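DUTPase (Streptococcus mutans, PDB 3H6X) probably hydrolyses dUTP to dUMP and diphosphate as a trimeric enzyme with a jelly-roll beta-barrel fold. Local coordinates at residues G6-T11 with G51-M56; D15-P20 with D31-E36; G59-L64 with V82-G87; I99-K104 with R118-V123. All blocks are in the same frame, centred on the assembly; numbering follows the deposited sequence.

Contact 1: residues G6-T11 with G51-M56; sequences GFELIT and GVKAYM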
loop_
_atom_site.group_PDB
_atom_site.type_symbol
_atom_site.label_atom_id
_atom_site.label_comp_id
_atom_site.label_asym_id
_atom_site.label_seq_id
_atom_site.Cartn_x
_atom_site.Cartn_y
_atom_site.Cartn_z
ATOM N N GLY B 6 -6.884 12.841 14.868
ATOM C CA GLY B 6 -7.426 13.779 13.901
ATOM C C GLY B 6 -6.343 14.616 13.230
ATOM O O GLY B 6 -5.142 14.311 13.347
ATOM N N PHE B 7 -6.784 15.657 12.518
ATOM C CA PHE B 7 -5.887 16.559 11.790
ATOM C C PHE B 7 -5.977 17.968 12.325
ATOM O O PHE B 7 -7.034 18.423 12.785
ATOM C CB PHE B 7 -6.272 16.618 10.301
ATOM C CG PHE B 7 -6.188 15.296 9.608
ATOM C CD1 PHE B 7 -4.973 14.844 9.123
ATOM C CD2 PHE B 7 -7.313 14.494 9.457
ATOM C CE1 PHE B 7 -4.886 13.597 8.476
ATOM C CE2 PHE B 7 -7.228 13.264 8.821
ATOM C CZ PHE B 7 -6.011 12.821 8.323
ATOM N N GLU B 8 -4.856 18.673 12.215
ATOM C CA GLU B 8 -4.806 20.096 12.529
ATOM C C GLU B 8 -4.003 20.783 11.443
ATOM O O GLU B 8 -3.104 20.189 10.855
ATOM C CB GLU B 8 -4.129 20.321 13.879
ATOM C CG GLU B 8 -4.978 19.841 15.075
ATOM C CD GLU B 8 -4.209 19.854 16.373
ATOM O OE1 GLU B 8 -2.968 19.990 16.339
ATOM O OE2 GLU B 8 -4.865 19.722 17.436
ATOM N N LEU B 9 -4.338 22.036 11.154
ATOM C CA LEU B 9 -3.476 22.831 10.281
ATOM C C LEU B 9 -2.122 23.068 10.939
ATOM O O LEU B 9 -2.043 23.327 12.155
ATOM C CB LEU B 9 -4.113 24.199 10.020
ATOM C CG LEU B 9 -5.402 24.204 9.211
ATOM C CD1 LEU B 9 -5.958 25.615 9.087
ATOM C CD2 LEU B 9 -5.154 23.601 7.824
ATOM N N ILE B 10 -1.054 23.004 10.154
ATOM C CA ILE B 10 0.245 23.419 10.688
ATOM C C ILE B 10 0.240 24.941 10.773
ATOM O O ILE B 10 -0.606 25.591 10.177
ATOM C CB ILE B 10 1.425 22.930 9.815
ATOM C CG1 ILE B 10 1.335 23.517 8.400
ATOM C CG2 ILE B 10 1.450 21.412 9.766
ATOM C CD1 ILE B 10 2.563 23.254 7.542
ATOM N N THR B 11 1.167 25.515 11.529
ATOM C CA THR B 11 1.140 26.950 11.728
ATOM C C THR B 11 1.273 27.751 10.421
ATOM O O THR B 11 0.782 28.868 10.339
ATOM C CB THR B 11 2.115 27.395 12.833
ATOM O OG1 THR B 11 3.415 26.925 12.527
ATOM C CG2 THR B 11 1.691 26.820 14.172
ATOM N N GLY B 51 -0.492 20.763 4.145
ATOM C CA GLY B 51 -0.901 21.796 5.094
ATOM C C GLY B 51 -1.355 21.310 6.462
ATOM O O GLY B 51 -1.645 22.124 7.351
ATOM N N VAL B 52 -1.371 19.990 6.660
ATOM C CA VAL B 52 -1.866 19.438 7.924
ATOM C C VAL B 52 -0.899 18.488 8.628
ATOM O O VAL B 52 0.026 17.956 8.020
ATOM C CB VAL B 52 -3.227 18.716 7.734
ATOM C CG1 VAL B 52 -4.301 19.700 7.238
ATOM C CG2 VAL B 52 -3.094 17.512 6.804
ATOM N N LYS B 53 -1.109 18.332 9.934
ATOM C CA LYS B 53 -0.413 17.332 10.738
ATOM C C LYS B 53 -1.483 16.457 11.376
ATOM O O LYS B 53 -2.657 16.821 11.385
ATOM C CB LYS B 53 0.431 18.009 11.821
ATOM C CG LYS B 53 -0.353 19.043 12.642
ATOM C CD LYS B 53 0.577 19.841 13.585
ATOM C CE LYS B 53 -0.223 20.879 14.377
ATOM N NZ LYS B 53 0.692 21.807 15.167
ATOM N N ALA B 54 -1.094 15.286 11.878
ATOM C CA ALA B 54 -2.093 14.355 12.418
ATOM C C ALA B 54 -1.660 13.827 13.771
ATOM O O ALA B 54 -0.537 13.425 13.929
ATOM C CB ALA B 54 -2.316 13.183 11.458
ATOM N N TYR B 55 -2.579 13.825 14.728
ATOM C CA TYR B 55 -2.326 13.253 16.049
ATOM C C TYR B 55 -3.153 11.979 16.162
ATOM O O TYR B 55 -4.148 11.822 15.446
ATOM C CB TYR B 55 -2.696 14.260 17.162
ATOM C CG TYR B 55 -4.141 14.682 17.151
ATOM C CD1 TYR B 55 -5.092 14.006 17.917
ATOM C CD2 TYR B 55 -4.557 15.766 16.374
ATOM C CE1 TYR B 55 -6.423 14.397 17.918
ATOM C CE2 TYR B 55 -5.896 16.163 16.348
ATOM C CZ TYR B 55 -6.817 15.475 17.123
ATOM O OH TYR B 55 -8.149 15.865 17.089
HETATM N N MSE B 56 -2.719 11.053 17.013
HETATM C CA MSE B 56 -3.448 9.797 17.183
HETATM C C MSE B 56 -3.037 9.171 18.510
HETATM O O MSE B 56 -2.216 9.742 19.245
HETATM C CB MSE B 56 -3.124 8.849 16.020
HETATM C CG MSE B 56 -1.627 8.590 15.919
HETATM SE SE MSE B 56 -1.052 8.035 14.129
HETATM C CE MSE B 56 -2.651 8.518 13.147
HETATM O O HOH W 1 -1.793 22.904 16.441
#

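Contact 2: residues D15-P20 with D31-E36; sequences DENLLP and DLKVAE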
loop_
_atom_site.group_PDB
_atom_site.type_symbol
_atom_site.label_atom_id
_atom_site.label_comp_id
_atom_site.label_asym_id
_atom_site.label_seq_id
_atom_site.Cartn_x
_atom_site.Cartn_y
_atom_site.Cartn_z
ATOM N N ASP B 15 -6.011 28.050 6.022
ATOM C CA ASP B 15 -7.232 27.751 5.267
ATOM C C ASP B 15 -7.874 26.473 5.782
ATOM O O ASP B 15 -7.365 25.377 5.545
ATOM C CB ASP B 15 -6.928 27.614 3.771
ATOM C CG ASP B 15 -8.186 27.449 2.927
ATOM O OD1 ASP B 15 -9.286 27.302 3.516
ATOM O OD2 ASP B 15 -8.075 27.474 1.677
ATOM N N GLU B 16 -9.017 26.610 6.457
ATOM C CA GLU B 16 -9.646 25.437 7.069
ATOM C C GLU B 16 -10.232 24.466 6.035
ATOM O O GLU B 16 -10.577 23.315 6.367
ATOM C CB GLU B 16 -10.644 25.843 8.151
ATOM C CG GLU B 16 -9.884 26.444 9.350
ATOM C CD GLU B 16 -10.772 26.785 10.520
ATOM O OE1 GLU B 16 -11.855 27.367 10.297
ATOM O OE2 GLU B 16 -10.377 26.484 11.673
ATOM N N ASN B 17 -10.280 24.912 4.780
ATOM C CA ASN B 17 -10.644 24.043 3.671
ATOM C C ASN B 17 -9.683 22.861 3.564
ATOM O O ASN B 17 -10.028 21.827 3.002
ATOM C CB ASN B 17 -10.616 24.834 2.366
ATOM C CG ASN B 17 -11.523 24.243 1.308
ATOM O OD1 ASN B 17 -12.414 23.451 1.607
ATOM N ND2 ASN B 17 -11.309 24.639 0.063
ATOM N N LEU B 18 -8.466 23.027 4.082
ATOM C CA LEU B 18 -7.463 21.950 3.999
ATOM C C LEU B 18 -7.668 20.835 5.016
ATOM O O LEU B 18 -7.019 19.800 4.929
ATOM C CB LEU B 18 -6.047 22.496 4.181
ATOM C CG LEU B 18 -5.599 23.472 3.100
ATOM C CD1 LEU B 18 -4.232 24.090 3.427
ATOM C CD2 LEU B 18 -5.554 22.766 1.759
ATOM N N LEU B 19 -8.544 21.042 5.991
ATOM C CA LEU B 19 -8.756 20.003 6.998
ATOM C C LEU B 19 -9.512 18.830 6.344
ATOM O O LEU B 19 -10.597 19.023 5.810
ATOM C CB LEU B 19 -9.543 20.575 8.186
ATOM C CG LEU B 19 -8.724 21.500 9.107
ATOM C CD1 LEU B 19 -9.631 22.224 10.081
ATOM C CD2 LEU B 19 -7.654 20.721 9.855
ATOM N N PRO B 20 -8.931 17.613 6.379
ATOM C CA PRO B 20 -9.514 16.497 5.610
ATOM C C PRO B 20 -10.871 16.034 6.128
ATOM O O PRO B 20 -11.108 16.033 7.336
ATOM C CB PRO B 20 -8.489 15.363 5.790
ATOM C CG PRO B 20 -7.190 16.070 6.138
ATOM C CD PRO B 20 -7.614 17.273 6.948
ATOM N N ASP B 31 -9.801 12.727 2.913
ATOM C CA ASP B 31 -9.127 13.224 1.708
ATOM C C ASP B 31 -8.249 14.430 2.027
ATOM O O ASP B 31 -8.756 15.504 2.342
ATOM C CB ASP B 31 -10.160 13.566 0.629
ATOM C CG ASP B 31 -10.918 12.330 0.140
ATOM O OD1 ASP B 31 -10.264 11.301 -0.135
ATOM O OD2 ASP B 31 -12.155 12.402 0.008
ATOM N N LEU B 32 -6.934 14.237 1.935
ATOM C CA LEU B 32 -5.978 15.321 2.125
ATOM C C LEU B 32 -5.834 16.112 0.825
ATOM O O LEU B 32 -5.969 15.567 -0.274
ATOM C CB LEU B 32 -4.612 14.777 2.590
ATOM C CG LEU B 32 -4.507 14.393 4.070
ATOM C CD1 LEU B 32 -5.185 13.061 4.351
ATOM C CD2 LEU B 32 -3.037 14.314 4.471
ATOM N N LYS B 33 -5.573 17.407 0.959
ATOM C CA LYS B 33 -5.580 18.306 -0.191
ATOM C C LYS B 33 -4.225 18.975 -0.372
ATOM O O LYS B 33 -3.407 18.987 0.541
ATOM C CB LYS B 33 -6.654 19.375 0.002
ATOM C CG LYS B 33 -8.085 18.827 -0.093
ATOM C CD LYS B 33 -9.114 19.881 0.321
ATOM C CE LYS B 33 -10.535 19.369 0.064
ATOM N NZ LYS B 33 -11.562 20.354 0.536
ATOM N N VAL B 34 -4.003 19.509 -1.576
ATOM C CA VAL B 34 -2.789 20.229 -1.919
ATOM C C VAL B 34 -2.815 21.603 -1.275
ATOM O O VAL B 34 -3.754 22.345 -1.480
ATOM C CB VAL B 34 -2.687 20.347 -3.461
ATOM C CG1 VAL B 34 -1.493 21.203 -3.851
ATOM C CG2 VAL B 34 -2.574 18.938 -4.077
ATOM N N ALA B 35 -1.789 21.943 -0.488
ATOM C CA ALA B 35 -1.855 23.157 0.345
ATOM C C ALA B 35 -1.573 24.425 -0.458
ATOM O O ALA B 35 -2.061 25.510 -0.150
ATOM C CB ALA B 35 -0.878 23.060 1.494
ATOM N N GLU B 36 -0.767 24.271 -1.497
ATOM C CA GLU B 36 -0.418 25.406 -2.339
ATOM C C GLU B 36 -0.109 24.904 -3.728
ATOM O O GLU B 36 0.305 23.754 -3.907
ATOM C CB GLU B 36 0.806 26.127 -1.789
ATOM C CG GLU B 36 2.052 25.300 -1.841
ATOM C CD GLU B 36 3.286 26.062 -1.376
ATOM O OE1 GLU B 36 3.135 27.204 -0.862
ATOM O OE2 GLU B 36 4.402 25.498 -1.523
HETATM O O HOH W 2 -11.726 19.308 3.044
HETATM O O HOH W 3 -4.985 18.651 3.431
#

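Contact 3: residues G59-L64 with V82-G87; sequences GEVLYL and VGVIDG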
loop_
_atom_site.group_PDB
_atom_site.type_symbol
_atom_site.label_atom_id
_atom_site.label_comp_id
_atom_site.label_asym_id
_atom_site.label_seq_id
_atom_site.Cartn_x
_atom_site.Cartn_y
_atom_site.Cartn_z
ATOM N N GLY B 59 -0.296 3.152 19.601
ATOM C CA GLY B 59 -0.748 1.948 18.929
ATOM C C GLY B 59 -1.564 2.203 17.684
ATOM O O GLY B 59 -2.199 1.286 17.150
ATOM N N GLU B 60 -1.572 3.457 17.244
ATOM C CA GLU B 60 -2.264 3.824 16.003
ATOM C C GLU B 60 -1.281 4.353 14.964
ATOM O O GLU B 60 -0.235 4.904 15.313
ATOM C CB GLU B 60 -3.378 4.835 16.291
ATOM C CG GLU B 60 -4.482 4.214 17.159
ATOM C CD GLU B 60 -5.592 5.172 17.551
ATOM O OE1 GLU B 60 -5.527 6.361 17.171
ATOM O OE2 GLU B 60 -6.524 4.706 18.242
ATOM N N VAL B 61 -1.628 4.160 13.691
ATOM C CA VAL B 61 -0.862 4.690 12.574
ATOM C C VAL B 61 -1.824 5.309 11.569
ATOM O O VAL B 61 -2.984 4.906 11.475
ATOM C CB VAL B 61 -0.014 3.568 11.916
ATOM C CG1 VAL B 61 -0.921 2.478 11.371
ATOM C CG2 VAL B 61 0.899 4.136 10.838
ATOM N N LEU B 62 -1.321 6.274 10.799
ATOM C CA LEU B 62 -2.083 6.881 9.718
ATOM C C LEU B 62 -1.407 6.485 8.416
ATOM O O LEU B 62 -0.223 6.768 8.227
ATOM C CB LEU B 62 -2.056 8.412 9.838
ATOM C CG LEU B 62 -2.650 9.174 8.631
ATOM C CD1 LEU B 62 -4.126 8.904 8.456
ATOM C CD2 LEU B 62 -2.414 10.670 8.794
ATOM N N TYR B 63 -2.135 5.827 7.522
ATOM C CA TYR B 63 -1.582 5.466 6.219
ATOM C C TYR B 63 -2.109 6.433 5.185
ATOM O O TYR B 63 -3.284 6.816 5.237
ATOM C CB TYR B 63 -2.056 4.077 5.805
ATOM C CG TYR B 63 -1.441 2.955 6.595
ATOM C CD1 TYR B 63 -0.063 2.884 6.766
ATOM C CD2 TYR B 63 -2.226 1.968 7.162
ATOM C CE1 TYR B 63 0.512 1.850 7.499
ATOM C CE2 TYR B 63 -1.657 0.937 7.899
ATOM C CZ TYR B 63 -0.288 0.891 8.053
ATOM O OH TYR B 63 0.296 -0.132 8.769
ATOM N N LEU B 64 -1.245 6.831 4.255
ATOM C CA LEU B 64 -1.678 7.667 3.127
ATOM C C LEU B 64 -1.683 6.813 1.880
ATOM O O LEU B 64 -0.670 6.207 1.545
ATOM C CB LEU B 64 -0.686 8.804 2.908
ATOM C CG LEU B 64 -0.409 9.713 4.101
ATOM C CD1 LEU B 64 0.560 10.814 3.679
ATOM C CD2 LEU B 64 -1.725 10.281 4.629
ATOM N N VAL B 82 2.639 3.828 -0.195
ATOM C CA VAL B 82 1.860 4.100 1.001
ATOM C C VAL B 82 2.690 4.977 1.910
ATOM O O VAL B 82 3.845 4.658 2.216
ATOM C CB VAL B 82 1.560 2.821 1.785
ATOM C CG1 VAL B 82 0.742 3.157 3.030
ATOM C CG2 VAL B 82 0.797 1.817 0.904
ATOM N N GLY B 83 2.116 6.095 2.324
ATOM C CA GLY B 83 2.799 6.960 3.273
ATOM C C GLY B 83 2.486 6.436 4.665
ATOM O O GLY B 83 1.321 6.171 4.988
ATOM N N VAL B 84 3.513 6.271 5.492
ATOM C CA VAL B 84 3.320 5.726 6.838
ATOM C C VAL B 84 3.615 6.850 7.830
ATOM O O VAL B 84 4.778 7.204 8.074
ATOM C CB VAL B 84 4.231 4.519 7.114
ATOM C CG1 VAL B 84 4.026 4.006 8.540
ATOM C CG2 VAL B 84 3.957 3.410 6.115
ATOM N N ILE B 85 2.550 7.417 8.380
ATOM C CA ILE B 85 2.661 8.570 9.256
ATOM C C ILE B 85 2.549 8.104 10.706
ATOM O O ILE B 85 1.483 7.680 11.159
ATOM C CB ILE B 85 1.566 9.595 8.973
ATOM C CG1 ILE B 85 1.555 9.995 7.483
ATOM C CG2 ILE B 85 1.758 10.822 9.884
ATOM C CD1 ILE B 85 2.922 10.495 6.984
ATOM N N ASP B 86 3.676 8.170 11.415
ATOM C CA ASP B 86 3.772 7.684 12.791
ATOM C C ASP B 86 3.172 8.711 13.774
ATOM O O ASP B 86 3.170 9.903 13.515
ATOM C CB ASP B 86 5.234 7.443 13.153
ATOM C CG ASP B 86 5.916 6.463 12.214
ATOM O OD1 ASP B 86 5.384 5.360 11.996
ATOM O OD2 ASP B 86 7.019 6.791 11.732
ATOM N N GLY B 87 2.724 8.231 14.931
ATOM C CA GLY B 87 2.068 9.081 15.910
ATOM C C GLY B 87 2.981 10.146 16.486
ATOM O O GLY B 87 2.520 11.169 16.970
HETATM O O HOH W 4 2.490 5.346 14.816
#

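Contact 4: residues I99-K104 with R118-V123; sequences IFAQMK and RVVQGV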
loop_
_atom_site.group_PDB
_atom_site.type_symbol
_atom_site.label_atom_id
_atom_site.label_comp_id
_atom_site.label_asym_id
_atom_site.label_seq_id
_atom_site.Cartn_x
_atom_site.Cartn_y
_atom_site.Cartn_z
ATOM N N ILE B 99 2.498 16.864 6.867
ATOM C CA ILE B 99 2.407 15.706 5.996
ATOM C C ILE B 99 2.585 16.122 4.537
ATOM O O ILE B 99 1.945 17.064 4.079
ATOM C CB ILE B 99 1.033 15.030 6.169
ATOM C CG1 ILE B 99 0.923 14.422 7.575
ATOM C CG2 ILE B 99 0.810 13.954 5.085
ATOM C CD1 ILE B 99 -0.500 14.067 7.954
ATOM N N PHE B 100 3.531 15.473 3.855
ATOM C CA PHE B 100 3.746 15.645 2.418
ATOM C C PHE B 100 3.407 14.352 1.692
ATOM O O PHE B 100 3.632 13.258 2.231
ATOM C CB PHE B 100 5.208 15.981 2.120
ATOM C CG PHE B 100 5.623 17.358 2.547
ATOM C CD1 PHE B 100 5.965 17.608 3.866
ATOM C CD2 PHE B 100 5.705 18.396 1.621
ATOM C CE1 PHE B 100 6.358 18.886 4.269
ATOM C CE2 PHE B 100 6.114 19.654 2.006
ATOM C CZ PHE B 100 6.428 19.907 3.335
ATOM N N ALA B 101 2.890 14.486 0.474
ATOM C CA ALA B 101 2.672 13.343 -0.419
ATOM C C ALA B 101 3.762 13.323 -1.495
ATOM O O ALA B 101 3.923 14.284 -2.242
ATOM C CB ALA B 101 1.295 13.452 -1.062
ATOM N N GLN B 102 4.535 12.248 -1.550
ATOM C CA GLN B 102 5.628 12.139 -2.518
ATOM C C GLN B 102 5.097 11.633 -3.862
ATOM O O GLN B 102 4.886 10.431 -4.039
ATOM C CB GLN B 102 6.686 11.181 -1.960
ATOM C CG GLN B 102 8.054 11.278 -2.630
ATOM C CD GLN B 102 9.046 10.274 -2.064
ATOM O OE1 GLN B 102 9.004 9.926 -0.880
ATOM N NE2 GLN B 102 9.940 9.789 -2.921
HETATM N N MSE B 103 4.863 12.561 -4.790
HETATM C CA MSE B 103 4.159 12.235 -6.038
HETATM C C MSE B 103 5.136 12.253 -7.213
HETATM O O MSE B 103 5.987 13.149 -7.305
HETATM C CB MSE B 103 3.052 13.243 -6.303
HETATM C CG MSE B 103 2.102 13.464 -5.145
HETATM SE SE MSE B 103 1.131 11.828 -4.714
HETATM C CE MSE B 103 0.248 11.537 -6.431
ATOM N N LYS B 104 5.010 11.263 -8.092
ATOM C CA LYS B 104 5.806 11.213 -9.316
ATOM C C LYS B 104 4.918 11.453 -10.527
ATOM O O LYS B 104 3.829 10.899 -10.636
ATOM C CB LYS B 104 6.519 9.864 -9.471
ATOM C CG LYS B 104 7.348 9.810 -10.764
ATOM C CD LYS B 104 8.251 8.591 -10.823
ATOM C CE LYS B 104 8.913 8.494 -12.192
ATOM N NZ LYS B 104 9.899 7.365 -12.230
ATOM N N ARG B 118 -7.738 17.427 -4.127
ATOM C CA ARG B 118 -7.498 16.254 -3.288
ATOM C C ARG B 118 -6.378 15.409 -3.883
ATOM O O ARG B 118 -6.318 15.201 -5.092
ATOM C CB ARG B 118 -8.791 15.446 -3.132
ATOM C CG ARG B 118 -9.869 16.234 -2.407
ATOM C CD ARG B 118 -11.150 15.430 -2.303
ATOM N NE ARG B 118 -11.865 15.384 -3.575
ATOM C CZ ARG B 118 -12.908 14.593 -3.798
ATOM N NH1 ARG B 118 -13.355 13.800 -2.825
ATOM N NH2 ARG B 118 -13.502 14.604 -4.988
ATOM N N VAL B 119 -5.484 14.926 -3.040
ATOM C CA VAL B 119 -4.260 14.292 -3.544
ATOM C C VAL B 119 -4.027 12.886 -2.979
ATOM O O VAL B 119 -3.614 11.991 -3.711
ATOM C CB VAL B 119 -3.008 15.204 -3.355
ATOM C CG1 VAL B 119 -2.704 15.446 -1.859
ATOM C CG2 VAL B 119 -1.795 14.608 -4.085
ATOM N N VAL B 120 -4.295 12.682 -1.690
ATOM C CA VAL B 120 -4.179 11.338 -1.136
ATOM C C VAL B 120 -5.307 11.108 -0.137
ATOM O O VAL B 120 -5.980 12.057 0.253
ATOM C CB VAL B 120 -2.820 11.071 -0.426
ATOM C CG1 VAL B 120 -1.662 11.078 -1.430
ATOM C CG2 VAL B 120 -2.596 12.085 0.671
ATOM N N GLN B 121 -5.560 9.854 0.231
ATOM C CA GLN B 121 -6.527 9.587 1.292
ATOM C C GLN B 121 -5.837 8.982 2.507
ATOM O O GLN B 121 -4.969 8.128 2.378
ATOM C CB GLN B 121 -7.633 8.669 0.804
ATOM C CG GLN B 121 -7.170 7.364 0.235
ATOM C CD GLN B 121 -8.302 6.641 -0.502
ATOM O OE1 GLN B 121 -9.395 6.534 0.017
ATOM N NE2 GLN B 121 -8.032 6.157 -1.707
ATOM N N GLY B 122 -6.208 9.449 3.691
ATOM C CA GLY B 122 -5.581 8.960 4.906
ATOM C C GLY B 122 -6.533 8.081 5.708
ATOM O O GLY B 122 -7.692 8.440 5.914
ATOM N N VAL B 123 -6.033 6.937 6.167
ATOM C CA VAL B 123 -6.817 6.004 6.971
ATOM C C VAL B 123 -6.095 5.738 8.294
ATOM O O VAL B 123 -4.916 5.403 8.299
ATOM C CB VAL B 123 -7.029 4.662 6.234
ATOM C CG1 VAL B 123 -7.923 3.737 7.067
ATOM C CG2 VAL B 123 -7.629 4.893 4.835
#

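Contact 1: residues G6-T11 with G51-M56
Lys53 NZ bonds at 3.0 Å to a water whose proton goes to Glu8 OE1 at 3.1 Å, and two further groups grip the ammonium: Glu96 by a salt bridge and Asn91 by a hydrogen bond. Glu8 OE1 and Lys53 NZ stand 4.3 Å apart, beyond a direct salt bridge, and the water spans the gap. Lys53 CG lies between its backbone N and carbonyl carbon (chi1 50°), which lays the chain beside Glu8 O before it runs out, fully extended, to the ammonium. A long, flexible lysine suits this reach. Glu8 OE2 turns instead to Lys3, and Tyr90 also bonds OE1.

Strands 6-9 and 52-55, which carry these groups, run antiparallel. Glu8 and Lys53 form a hydrogen-bonded pair, with Lys53 N to Glu8 O 2.9 Å and nearly straight (167°), and Gly6 and Tyr55 form another. The Tyr55 ring folds back over Gly6, with Gly6 CA 4.0 Å from its centroid in a CH-pi contact; having no side chain, Gly6 can lie flat against the ring and adopt its unusual backbone angles. On the side of Phe7 and Ala54 the contact is greasy: Phe7 CD1 lies 3.9 Å from Ala54 CB and 4.0 Å from Val52 CG2, small partners that leave room for the ring.

The pair is therefore two-sided. Phe7 seals against the barrel core, whereas the Glu8 carboxylate and Lys53 ammonium are probably charge-balanced by Lys3, Glu96 and each other across the water, and the Tyr55 hydroxyl is hydrogen-bonded to Asp131 of the second subunit.

Contact 2: residues D15-P20 with D31-E36
Where strand 30-33 runs out, Lys33 meets the 3-10 turn of 16-18 through a side chain and two waters, not through beta bridges. Its extended chain crosses Asn17 at about a right angle and brings NZ to Asn17 O, a rather long hydrogen bond of 3.3 Å. NZ also donates to a water at 2.7 Å, and that water faces both Asn17 O and Leu19 O. A second water accepts from Lys33 N at 2.8 Å and lies within bonding distance of Leu18 O, joining the strand to the turn without a direct backbone bond.

The apolar half is built from Leu18 and Pro20. Leu18 CG is anti to the carbonyl carbon (chi1 -63°), and its two methyls reach different parts of 33-35: CD1 meets Ala35 CB at 4.0 Å, while CD2 lies over Val34 O and Lys33 CB. Alanine is short enough to let the leucine settle. Pro20 CG packs on Leu32 CG at 3.8 Å, and both side chains also touch Phe7. The turn itself is stiffened by Asp15 OD1, which accepts from Asn17 N at 2.9 Å to make an Asx turn.

The carbonyls of Asn17, Leu18 and Leu19 are thus met by an ammonium group or by water, while the leucine and proline beside them close over the core; a lysine suits this border because its CB packs on Leu18 CD2 while the extended chain carries NZ to the carbonyls and water.

Contact 3: residues G59-L64 with V82-G87
Strands 60-66 and 82-85 form the antiparallel end of a four-stranded sheet in the jelly-roll barrel, with 82-85 outermost within the chain. The sequence GVID that begins at Gly83 is consistent with conserved motif III of trimeric dUTPases. Leu62 with Ile85 and Leu64 with Gly83 are the hydrogen-bonded pairs. Leu64 N reaches Gly83 O at 2.7 Å, in the carbonyl plane and on a lone pair; Gly83 N returns a bond to Leu64 O in the same manner. Glycine lets the strands close in here, and Leu64 CG leans over it to Ile85 CG1, 3.9 Å away. Beside it, Leu62 and Ile85 lie side by side, CB to CB 3.9 Å.

The face bearing Tyr63 and Val84 packs against the third subunit. The Tyr63 ring meets Val84 CG2 at the edge, 4.0 Å from CE1, and Val82 CG1 lies 3.8 Å from CD1, while Val61 CG1 sits over one ring face. Tyr63 also meets Phe65 of the third subunit, and Asp86 accepts from the backbone of Ala28 there; branched valines suit a strand whose outer side is packed this way.

Toward Glu60, before the Leu62 pair, direct bonding gives way to a water, bonded to Gly87 N at 2.9 Å and Glu60 O at 2.8 Å.

Contact 4: residues I99-K104 with R118-V123
This is an entirely apolar contact between two facing sheets of the jelly-roll, close to the centre of the chain. Strand 100-104 belongs to one sheet and strand 118-123 to the other; their axes pass 8.2 Å apart at 118°, a separation bridged by side chains alone.

Ala101 CB touches Val120 CG1 at 3.8 Å, the tightest meeting of the four, and a residue this small lets the sheets approach at that point. Two residues on, on the same face, Met103 (present as selenomethionine) bends at chi2 and chi3 so that its SE atom comes to Val119 CG2 at 4.1 Å, the two side chains sliding past each other in opposite directions. SE also reaches toward Val120 CG1, at 4.4 Å.

That two consecutive valines both point at the other sheet is explained by a classic beta bulge: Val119 (phi -127°, psi -40°) and Val120 together stand opposite Leu32 on the neighbouring strand, with which both share backbone hydrogen bonds. The bulge turns two successive valines toward the facing sheet.

With no polar atom taking part, the seam depends on shape and the hydrophobic effect; the flexible, unbranched chain of Met103, a selenoether here, can fit against the branched valines.

How the contacts relate
Contact 4 lies about 3 Å from the chain's centre, and the others connect to it through the backbone. Leu32 of contact 2 probably bonds both bulge valines, with Leu32 O to Val119 N 2.9 Å; Tyr63 O of contact 3 probably bonds Val123 N, and Val52 O of contact 1 Ile99 N. In contacts 1 and 2, Phe7 CG meets Pro20 CD at 3.6 Å. Contacts 2 and 3, centres about 18 Å apart, both reach the same sheet. Contacts 1 and 3 meet neighbouring subunits through their own touching residues, contact 4 through other residues of its strands. The motif III-like GVID of contact 3 probably lies near an active site, which trimeric dUTPases form between subunits; these contacts include no ligand.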